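Local coordinates for thioredoxin domain-containing protein (Aeropyrum pernix, PDB 3HA9), which is of unknown function but has a thioredoxin-like fold and may have thiol-based oxidoreductase or antioxidant activity, at residues M45-P50 against A73-T78. Sequence-based numbering, arbitrary orientation.
Sequences MAAWCP and AIDFWT
M45 and D75 pair as parallel neighbours where strands 39-45 and 69-75 end, a compact example of how the loop bearing a CxxC pair leaves a thioredoxin-like sheet. M45 N donates to I74 O at 2.9 Å, and F76 N reaches M45 O at 3.3 Å, nearly in line with the carbonyl bond. That oxygen thus takes one N-H bond, supplemented by a weaker CA-H...O contact from D75 CA (3.4 Å). The M45 chain, bent at chi2 and chi3, folds its SD back alongside D75 CB (3.8 Å) and touches F101 and F104 of helix 98-108. With CG anti to the backbone N (chi1 -175°), D75 turns its carboxylate along its own chain, and OD1 accepts from W77 N in an Asx turn.

Beyond these buried strand ends the contact runs out to the partly exposed A47 and W48, yet it stays close at the indoles. W48 sets its edge against the buried face of W77 in a T-shaped pair, planes at 71°, with W48 NE1 3.2 Å above the W77 plane. W77 NE1 donates to P93 O; the two NE1 atoms, both donors, do not bond each other. A type I turn from A46 to C49 carries W48 into the C49–C52 disulfide. Backbone bonds thus fix the strand ends, whereas indole packing lies beside a cysteine pair consistent with redox chemistry.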
loop_
_atom_site.group_PDB
_atom_site.type_symbol
_atom_site.label_atom_id
_atom_site.label_comp_id
_atom_site.label_asym_id
_atom_site.label_seq_id
_atom_site.Cartn_x
_atom_site.Cartn_y
_atom_site.Cartn_z
ATOM N N MET A 45 2.072 -3.619 -5.323
ATOM C CA MET A 45 2.062 -3.869 -6.771
ATOM C C MET A 45 3.462 -4.119 -7.323
ATOM O O MET A 45 4.439 -4.137 -6.571
ATOM C CB MET A 45 1.322 -2.736 -7.518
ATOM C CG MET A 45 1.723 -1.287 -7.134
ATOM S SD MET A 45 3.395 -0.769 -7.612
ATOM C CE MET A 45 3.160 -0.578 -9.366
ATOM N N ALA A 46 3.534 -4.348 -8.631
ATOM C CA ALA A 46 4.800 -4.503 -9.359
ATOM C C ALA A 46 4.565 -3.946 -10.741
ATOM O O ALA A 46 3.436 -4.016 -11.258
ATOM C CB ALA A 46 5.201 -5.991 -9.432
ATOM N N ALA A 47 5.612 -3.388 -11.343
ATOM C CA ALA A 47 5.448 -2.680 -12.611
ATOM C C ALA A 47 5.054 -3.606 -13.758
ATOM O O ALA A 47 4.411 -3.176 -14.712
ATOM C CB ALA A 47 6.700 -1.896 -12.947
ATOM N N TRP A 48 5.416 -4.881 -13.651
ATOM C CA TRP A 48 5.065 -5.882 -14.675
ATOM C C TRP A 48 3.741 -6.630 -14.435
ATOM O O TRP A 48 3.313 -7.441 -15.254
ATOM C CB TRP A 48 6.204 -6.904 -14.771
ATOM C CG TRP A 48 6.436 -7.626 -13.492
ATOM C CD1 TRP A 48 7.251 -7.232 -12.473
ATOM C CD2 TRP A 48 5.876 -8.881 -13.094
ATOM N NE1 TRP A 48 7.208 -8.143 -11.452
ATOM C CE2 TRP A 48 6.382 -9.173 -11.808
ATOM C CE3 TRP A 48 4.984 -9.777 -13.688
ATOM C CZ2 TRP A 48 6.021 -10.324 -11.101
ATOM C CZ3 TRP A 48 4.631 -10.924 -12.992
ATOM C CH2 TRP A 48 5.157 -11.192 -11.714
ATOM N N CYS A 49 3.082 -6.355 -13.319
ATOM C CA CYS A 49 1.863 -7.068 -12.933
ATOM C C CYS A 49 0.757 -6.812 -13.973
ATOM O O CYS A 49 0.431 -5.663 -14.238
ATOM C CB CYS A 49 1.456 -6.617 -11.509
ATOM S SG CYS A 49 -0.336 -6.556 -11.075
ATOM N N PRO A 50 0.238 -7.882 -14.625
ATOM C CA PRO A 50 -0.767 -7.683 -15.659
ATOM C C PRO A 50 -2.013 -6.938 -15.186
ATOM O O PRO A 50 -2.472 -6.015 -15.881
ATOM C CB PRO A 50 -1.108 -9.112 -16.099
ATOM C CG PRO A 50 0.173 -9.866 -15.883
ATOM C CD PRO A 50 0.751 -9.269 -14.617
ATOM N N ALA A 73 1.414 3.972 -3.575
ATOM C CA ALA A 73 1.815 2.880 -4.472
ATOM C C ALA A 73 3.061 2.247 -3.909
ATOM O O ALA A 73 4.074 2.922 -3.750
ATOM C CB ALA A 73 2.060 3.388 -5.897
ATOM N N ILE A 74 2.980 0.952 -3.589
ATOM C CA ILE A 74 4.079 0.259 -2.909
ATOM C C ILE A 74 4.574 -0.819 -3.852
ATOM O O ILE A 74 3.916 -1.845 -4.000
ATOM C CB ILE A 74 3.657 -0.388 -1.568
ATOM C CG1 ILE A 74 3.159 0.673 -0.596
ATOM C CG2 ILE A 74 4.864 -1.167 -0.957
ATOM C CD1 ILE A 74 2.492 0.124 0.699
ATOM N N ASP A 75 5.725 -0.585 -4.483
ATOM C CA ASP A 75 6.283 -1.584 -5.389
ATOM C C ASP A 75 7.190 -2.433 -4.532
ATOM O O ASP A 75 8.212 -1.942 -4.034
ATOM C CB ASP A 75 7.073 -0.900 -6.524
ATOM C CG ASP A 75 7.582 -1.886 -7.578
ATOM O OD1 ASP A 75 7.725 -3.087 -7.279
ATOM O OD2 ASP A 75 7.839 -1.443 -8.725
ATOM N N PHE A 76 6.811 -3.700 -4.344
ATOM C CA PHE A 76 7.597 -4.590 -3.502
ATOM C C PHE A 76 8.447 -5.544 -4.320
ATOM O O PHE A 76 9.061 -6.471 -3.766
ATOM C CB PHE A 76 6.706 -5.326 -2.461
ATOM C CG PHE A 76 5.749 -6.350 -3.043
ATOM C CD1 PHE A 76 6.117 -7.701 -3.148
ATOM C CD2 PHE A 76 4.460 -5.977 -3.402
ATOM C CE1 PHE A 76 5.214 -8.661 -3.624
ATOM C CE2 PHE A 76 3.547 -6.923 -3.882
ATOM C CZ PHE A 76 3.928 -8.271 -3.984
ATOM N N TRP A 77 8.502 -5.324 -5.641
ATOM C CA TRP A 77 9.248 -6.233 -6.504
ATOM C C TRP A 77 10.724 -5.796 -6.537
ATOM O O TRP A 77 11.241 -5.318 -7.545
ATOM C CB TRP A 77 8.602 -6.326 -7.898
ATOM C CG TRP A 77 9.023 -7.589 -8.606
ATOM C CD1 TRP A 77 9.977 -7.707 -9.566
ATOM C CD2 TRP A 77 8.535 -8.904 -8.351
ATOM N NE1 TRP A 77 10.095 -9.023 -9.956
ATOM C CE2 TRP A 77 9.215 -9.776 -9.226
ATOM C CE3 TRP A 77 7.559 -9.429 -7.488
ATOM C CZ2 TRP A 77 8.981 -11.150 -9.242
ATOM C CZ3 TRP A 77 7.319 -10.811 -7.514
ATOM C CH2 TRP A 77 8.032 -11.647 -8.394
ATOM N N THR A 78 11.378 -5.954 -5.386
ATOM C CA THR A 78 12.738 -5.485 -5.176
ATOM C C THR A 78 13.662 -6.652 -4.857
ATOM O O THR A 78 13.200 -7.714 -4.427
ATOM C CB THR A 78 12.805 -4.533 -3.951
ATOM O OG1 THR A 78 12.375 -5.236 -2.770
ATOM C CG2 THR A 78 11.934 -3.299 -4.166
#